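Local structure of galactitol 1-phosphate 5-dehydrogenase (Escherichia coli, 4UEJ) at residues D66-G69 against S70-D74; F129-P132 against T133-I137; L311-E314 against P315-A318. The protein catalyses the NAD-dependent oxidation of galactitol 1-phosphate to D-tagatose 6-phosphate as a zinc-containing member of the alcohol dehydrogenase family. All coordinates share one frame; numbering follows the deposited sequence.

Contact 1. Residues D66-G69 against S70-D74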
loop_
_atom_site.group_PDB
_atom_site.type_symbol
_atom_site.label_atom_id
_atom_site.label_comp_id
_atom_site.label_asym_id
_atom_site.label_seq_id
_atom_site.Cartn_x
_atom_site.Cartn_y
_atom_site.Cartn_z
ATOM N N ASP A 66 -2.955 -4.062 -42.629
ATOM C CA ASP A 66 -3.655 -4.008 -43.906
ATOM C C ASP A 66 -3.084 -2.896 -44.769
ATOM O O ASP A 66 -3.030 -3.006 -45.998
ATOM C CB ASP A 66 -5.154 -3.791 -43.685
ATOM C CG ASP A 66 -5.922 -3.680 -44.980
ATOM O OD1 ASP A 66 -6.070 -4.708 -45.674
ATOM O OD2 ASP A 66 -6.381 -2.565 -45.303
ATOM N N ALA A 67 -2.661 -1.822 -44.109
ATOM C CA ALA A 67 -2.097 -0.654 -44.779
ATOM C C ALA A 67 -1.353 0.213 -43.761
ATOM O O ALA A 67 -1.620 0.133 -42.559
ATOM C CB ALA A 67 -3.189 0.149 -45.465
ATOM N N VAL A 68 -0.417 1.031 -44.239
ATOM C CA VAL A 68 0.315 1.931 -43.351
ATOM C C VAL A 68 0.350 3.361 -43.882
ATOM O O VAL A 68 0.283 3.591 -45.085
ATOM C CB VAL A 68 1.774 1.460 -43.116
ATOM C CG1 VAL A 68 1.798 0.086 -42.479
ATOM C CG2 VAL A 68 2.568 1.464 -44.414
ATOM N N GLY A 69 0.456 4.317 -42.964
ATOM C CA GLY A 69 0.630 5.707 -43.324
ATOM C C GLY A 69 1.995 5.922 -43.948
ATOM O O GLY A 69 2.901 5.105 -43.791
ATOM N N SER A 70 2.146 7.042 -44.638
ATOM C CA SER A 70 3.356 7.322 -45.400
ATOM C C SER A 70 4.575 7.555 -44.505
ATOM O O SER A 70 5.713 7.513 -44.972
ATOM C CB SER A 70 3.120 8.532 -46.303
ATOM O OG SER A 70 2.633 9.627 -45.548
ATOM N N GLY A 71 4.334 7.799 -43.222
ATOM C CA GLY A 71 5.417 8.022 -42.283
ATOM C C GLY A 71 5.841 6.764 -41.549
ATOM O O GLY A 71 6.746 6.805 -40.714
ATOM N N VAL A 72 5.184 5.646 -41.851
ATOM C CA VAL A 72 5.495 4.377 -41.192
ATOM C C VAL A 72 6.472 3.561 -42.033
ATOM O O VAL A 72 6.138 3.113 -43.134
ATOM C CB VAL A 72 4.223 3.541 -40.929
ATOM C CG1 VAL A 72 4.592 2.176 -40.340
ATOM C CG2 VAL A 72 3.278 4.282 -39.992
ATOM N N ASP A 73 7.682 3.373 -41.515
ATOM C CA ASP A 73 8.734 2.718 -42.288
ATOM C C ASP A 73 9.165 1.366 -41.721
ATOM O O ASP A 73 9.953 0.653 -42.347
ATOM C CB ASP A 73 9.955 3.646 -42.418
ATOM C CG ASP A 73 10.602 3.992 -41.072
ATOM O OD1 ASP A 73 10.229 3.413 -40.030
ATOM O OD2 ASP A 73 11.507 4.854 -41.064
ATOM N N ASP A 74 8.646 1.006 -40.550
ATOM C CA ASP A 74 9.091 -0.221 -39.900
ATOM C C ASP A 74 7.983 -1.269 -39.795
ATOM O O ASP A 74 8.123 -2.264 -39.087
ATOM C CB ASP A 74 9.677 0.094 -38.519
ATOM C CG ASP A 74 8.647 0.641 -37.541
ATOM O OD1 ASP A 74 7.581 1.133 -37.973
ATOM O OD2 ASP A 74 8.920 0.591 -36.326
HETATM O O HOH W 1 4.923 4.137 -45.510
#
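V72 folds back over V68 and G69 as the chain turns at the end of strand 60-68. Its CB lies over the backbone oxygen of G69 and reaches the V68 side chain, V72 CB to V68 CB being 3.9 Å. With CG1 anti to the backbone N (chi1 176°), that methyl is carried on toward V68, where V72 CG1 stands 4.0 Å from V68 CB and 4.1 Å from V68 CG1. The other branch leans on the glycine backbone, V72 CG2 being 3.9 Å from G69 O. The same G69 O takes the amide of V72, with V72 N to G69 O at 3.0 Å and the N-H...O angle at 162°; the donor sits well above the carbonyl plane. A water donates to both G69 O (2.8 Å) and V72 O (2.9 Å), so the carbonyl of G69 is gripped twice. Both valines also touch V28 of strand 27-36, and the backbone of G69 is hydrogen-bonded to E27. Just upstream, D66 and A67 both face R29 in a classic beta bulge. The arrangement is a type I beta turn, G69 to V72, that takes the chain off strand 60-68 of the GroES-like domain at the protein surface.

Contact 2. Residues F129-P132 against T133-I137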
loop_
_atom_site.group_PDB
_atom_site.type_symbol
_atom_site.label_atom_id
_atom_site.label_comp_id
_atom_site.label_asym_id
_atom_site.label_seq_id
_atom_site.Cartn_x
_atom_site.Cartn_y
_atom_site.Cartn_z
ATOM N N PHE A 129 2.104 -3.582 -31.768
ATOM C CA PHE A 129 3.300 -4.246 -31.278
ATOM C C PHE A 129 3.522 -5.474 -32.138
ATOM O O PHE A 129 2.671 -6.345 -32.201
ATOM C CB PHE A 129 3.128 -4.606 -29.800
ATOM C CG PHE A 129 4.210 -5.477 -29.232
ATOM C CD1 PHE A 129 5.378 -4.919 -28.739
ATOM C CD2 PHE A 129 4.028 -6.851 -29.122
ATOM C CE1 PHE A 129 6.366 -5.719 -28.183
ATOM C CE2 PHE A 129 5.008 -7.652 -28.569
ATOM C CZ PHE A 129 6.184 -7.080 -28.102
ATOM N N ALA A 130 4.657 -5.512 -32.827
ATOM C CA ALA A 130 4.915 -6.555 -33.813
ATOM C C ALA A 130 5.107 -7.910 -33.151
ATOM O O ALA A 130 5.840 -8.026 -32.178
ATOM C CB ALA A 130 6.134 -6.201 -34.650
ATOM N N LEU A 131 4.448 -8.925 -33.702
ATOM C CA LEU A 131 4.556 -10.299 -33.213
ATOM C C LEU A 131 5.632 -11.061 -33.975
ATOM O O LEU A 131 5.898 -10.767 -35.142
ATOM C CB LEU A 131 3.212 -11.029 -33.361
ATOM C CG LEU A 131 1.982 -10.289 -32.842
ATOM C CD1 LEU A 131 0.707 -11.083 -33.081
ATOM C CD2 LEU A 131 2.179 -10.016 -31.391
ATOM N N PRO A 132 6.243 -12.057 -33.325
ATOM C CA PRO A 132 7.106 -12.982 -34.065
ATOM C C PRO A 132 6.312 -13.639 -35.184
ATOM O O PRO A 132 5.129 -13.930 -35.007
ATOM C CB PRO A 132 7.530 -14.006 -33.006
ATOM C CG PRO A 132 7.330 -13.317 -31.704
ATOM C CD PRO A 132 6.144 -12.408 -31.900
ATOM N N THR A 133 6.951 -13.859 -36.326
ATOM C CA THR A 133 6.249 -14.360 -37.500
ATOM C C THR A 133 5.702 -15.777 -37.313
ATOM O O THR A 133 4.755 -16.172 -37.996
ATOM C CB THR A 133 7.163 -14.334 -38.747
ATOM O OG1 THR A 133 8.376 -15.046 -38.471
ATOM C CG2 THR A 133 7.497 -12.897 -39.133
ATOM N N ASP A 134 6.288 -16.539 -36.392
ATOM C CA ASP A 134 5.845 -17.914 -36.162
ATOM C C ASP A 134 4.760 -18.008 -35.083
ATOM O O ASP A 134 4.244 -19.088 -34.798
ATOM C CB ASP A 134 7.038 -18.806 -35.788
ATOM C CG ASP A 134 7.593 -18.507 -34.399
ATOM O OD1 ASP A 134 7.425 -17.372 -33.902
ATOM O OD2 ASP A 134 8.201 -19.418 -33.796
ATOM N N MET A 135 4.410 -16.879 -34.478
ATOM C CA MET A 135 3.379 -16.900 -33.458
ATOM C C MET A 135 1.994 -17.020 -34.078
ATOM O O MET A 135 1.624 -16.220 -34.942
ATOM C CB MET A 135 3.458 -15.639 -32.594
ATOM C CG MET A 135 2.352 -15.536 -31.571
ATOM S SD MET A 135 2.478 -14.091 -30.483
ATOM C CE MET A 135 3.992 -14.444 -29.586
ATOM N N PRO A 136 1.221 -18.025 -33.645
ATOM C CA PRO A 136 -0.158 -18.115 -34.129
ATOM C C PRO A 136 -0.866 -16.805 -33.806
ATOM O O PRO A 136 -0.774 -16.331 -32.673
ATOM C CB PRO A 136 -0.735 -19.300 -33.347
ATOM C CG PRO A 136 0.472 -20.126 -32.979
ATOM C CD PRO A 136 1.546 -19.105 -32.697
ATOM N N ILE A 137 -1.510 -16.216 -34.810
ATOM C CA ILE A 137 -2.014 -14.857 -34.704
ATOM C C ILE A 137 -3.033 -14.733 -33.570
ATOM O O ILE A 137 -3.071 -13.717 -32.882
ATOM C CB ILE A 137 -2.632 -14.378 -36.039
ATOM C CG1 ILE A 137 -2.954 -12.886 -35.978
ATOM C CG2 ILE A 137 -3.856 -15.200 -36.425
ATOM C CD1 ILE A 137 -1.734 -12.026 -35.773
HETATM O O HOH W 2 2.391 -14.038 -35.990
#
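P132 and M135 bracket a type I beta turn that takes the chain out of strand 128-130, the last strand of the mixed sheet before helix 143-155. The turn is closed by the amide of M135, whose N lies 3.1 Å from P132 O with an N-H...O angle of 159° and approaches from above the carbonyl plane. A water bridges the two carbonyls, donating to P132 O at 2.9 Å and to M135 O. The exposed D134 turns back, OD1 lying 3.5 Å from P132 CB. M135 runs extended as far as SD, then bends at chi3 (-65°), which brings its CE to 3.8 Å from P132 CD, against the flank of the proline ring. The sulfur instead meets L131, M135 SD lying 4.2 Å from L131 CD2, the two side chains crossing at about a right angle. The second methyl of the leucine is used by I137, with L131 CD1 and I137 CD1 3.8 Å apart, again nearly perpendicular, so each branch of L131 has its own partner. Farther out, A80 and A82 of strand 80-83 and I143 of helix 143-155 pack on L131, while S303 of helix 297-307 touches both P132 and M135. At the far end of the segment, S62 OG is hydrogen-bonded to the carbonyl oxygen of I137.

Contact 3. Residues L311-E314 against P315-A318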
loop_
_atom_site.group_PDB
_atom_site.type_symbol
_atom_site.label_atom_id
_atom_site.label_comp_id
_atom_site.label_asym_id
_atom_site.label_seq_id
_atom_site.Cartn_x
_atom_site.Cartn_y
_atom_site.Cartn_z
ATOM N N LEU A 311 3.723 -20.346 -21.544
ATOM C CA LEU A 311 2.348 -19.981 -21.261
ATOM C C LEU A 311 1.406 -20.890 -22.034
ATOM O O LEU A 311 1.740 -21.372 -23.112
ATOM C CB LEU A 311 2.091 -18.511 -21.612
ATOM C CG LEU A 311 2.993 -17.464 -20.951
ATOM C CD1 LEU A 311 2.469 -16.059 -21.189
ATOM C CD2 LEU A 311 3.137 -17.710 -19.450
ATOM N N SER A 312 0.235 -21.147 -21.471
ATOM C CA SER A 312 -0.738 -21.992 -22.139
ATOM C C SER A 312 -2.057 -21.248 -22.289
ATOM O O SER A 312 -2.701 -20.922 -21.299
ATOM C CB SER A 312 -0.916 -23.290 -21.345
ATOM O OG SER A 312 -1.888 -24.128 -21.926
ATOM N N LEU A 313 -2.467 -20.979 -23.525
ATOM C CA LEU A 313 -3.651 -20.149 -23.750
ATOM C C LEU A 313 -4.914 -20.949 -24.057
ATOM O O LEU A 313 -6.014 -20.557 -23.661
ATOM C CB LEU A 313 -3.401 -19.163 -24.895
ATOM C CG LEU A 313 -2.113 -18.356 -24.827
ATOM C CD1 LEU A 313 -1.984 -17.490 -26.085
ATOM C CD2 LEU A 313 -2.101 -17.506 -23.551
ATOM N N GLU A 314 -4.772 -22.058 -24.774
ATOM C CA GLU A 314 -5.950 -22.815 -25.186
ATOM C C GLU A 314 -6.945 -23.114 -24.041
ATOM O O GLU A 314 -8.151 -22.948 -24.227
ATOM C CB GLU A 314 -5.529 -24.125 -25.868
ATOM C CG GLU A 314 -6.668 -24.821 -26.593
ATOM C CD GLU A 314 -7.323 -23.928 -27.634
ATOM O OE1 GLU A 314 -6.598 -23.156 -28.299
ATOM O OE2 GLU A 314 -8.562 -23.987 -27.770
ATOM N N PRO A 315 -6.451 -23.536 -22.854
ATOM C CA PRO A 315 -7.431 -23.880 -21.813
ATOM C C PRO A 315 -8.224 -22.681 -21.319
ATOM O O PRO A 315 -9.263 -22.865 -20.702
ATOM C CB PRO A 315 -6.572 -24.442 -20.674
ATOM C CG PRO A 315 -5.240 -24.726 -21.267
ATOM C CD PRO A 315 -5.068 -23.806 -22.412
ATOM N N LEU A 316 -7.730 -21.475 -21.585
ATOM C CA LEU A 316 -8.375 -20.260 -21.112
ATOM C C LEU A 316 -9.603 -19.895 -21.931
ATOM O O LEU A 316 -10.452 -19.124 -21.475
ATOM C CB LEU A 316 -7.390 -19.085 -21.147
ATOM C CG LEU A 316 -6.095 -19.268 -20.364
ATOM C CD1 LEU A 316 -5.159 -18.089 -20.584
ATOM C CD2 LEU A 316 -6.417 -19.436 -18.896
ATOM N N ILE A 317 -9.696 -20.439 -23.141
ATOM C CA ILE A 317 -10.695 -19.968 -24.093
ATOM C C ILE A 317 -12.011 -20.712 -23.943
ATOM O O ILE A 317 -12.058 -21.945 -24.037
ATOM C CB ILE A 317 -10.175 -20.089 -25.550
ATOM C CG1 ILE A 317 -8.906 -19.251 -25.715
ATOM C CG2 ILE A 317 -11.233 -19.638 -26.521
ATOM C CD1 ILE A 317 -8.094 -19.554 -26.951
ATOM N N ALA A 318 -13.083 -19.954 -23.704
ATOM C CA ALA A 318 -14.409 -20.534 -23.529
ATOM C C ALA A 318 -15.223 -20.451 -24.807
ATOM O O ALA A 318 -16.121 -21.264 -25.035
ATOM C CB ALA A 318 -15.152 -19.842 -22.385
#
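S312 carries its hydroxyl anti to the backbone N (chi1 178°), a torsion that swings OG against the ring of P315, 3.2 Å from P315 CD and 3.5 Å from P315 CG. In L316, by contrast, CG lies anti to the carbonyl carbon and beside the backbone N (chi1 -57°), which lets L316 CD1 meet L313 CD2 at 4.3 Å, a loose methyl contact. The turn of the backbone itself brings L316 CB to 3.2 Å from L313 O. The backbone makes two successive i to i+3 bonds, the pattern of a short 3-10 turn. L316 N donates to L313 O at 2.8 Å, with a bent N-H...O angle of 146°, and I317 N to E314 O at 3.1 Å, which is straighter. Both donors stand above the planes of their carbonyls. This turn leads directly into strand 317-321, which runs parallel to strand 341-344 in the mixed sheet; the backbone of L316 is already hydrogen-bonded to K341. L313 and L316 are buried against L175 of helix 171-182, and L313 also touches L306 of helix 297-307. E314 is an exposed residue whose chain bends at chi2. Its OE1 comes to 4.1 Å from I317 CD1, the two side chains passing obliquely, and the same oxygen forms a salt bridge with R320 in the strand just beyond.

From the N terminus, contact 1 comes first, turning the chain after strand 60-68 toward strand 80-83. Contact 2 follows on leaving strand 128-130, which pairs with strand 80-83, and opens the way to helix 143-155. Contact 3 lies far later, between helix 297-307 and strand 317-321. The three are in series, none nested or crossing, each a local turn with no residues between its halves. All reach the same mixed sheet. Centres of contacts 1 and 2 are about 18 Å apart. Contacts 1 and 2 sit on strands of the GroES-like part; contacts 2 and 3 both pack on helix 297-307, and contact 3 joins strand 317-321 to helix 171-182 of the Rossmann-like, zinc-binding dehydrogenase region.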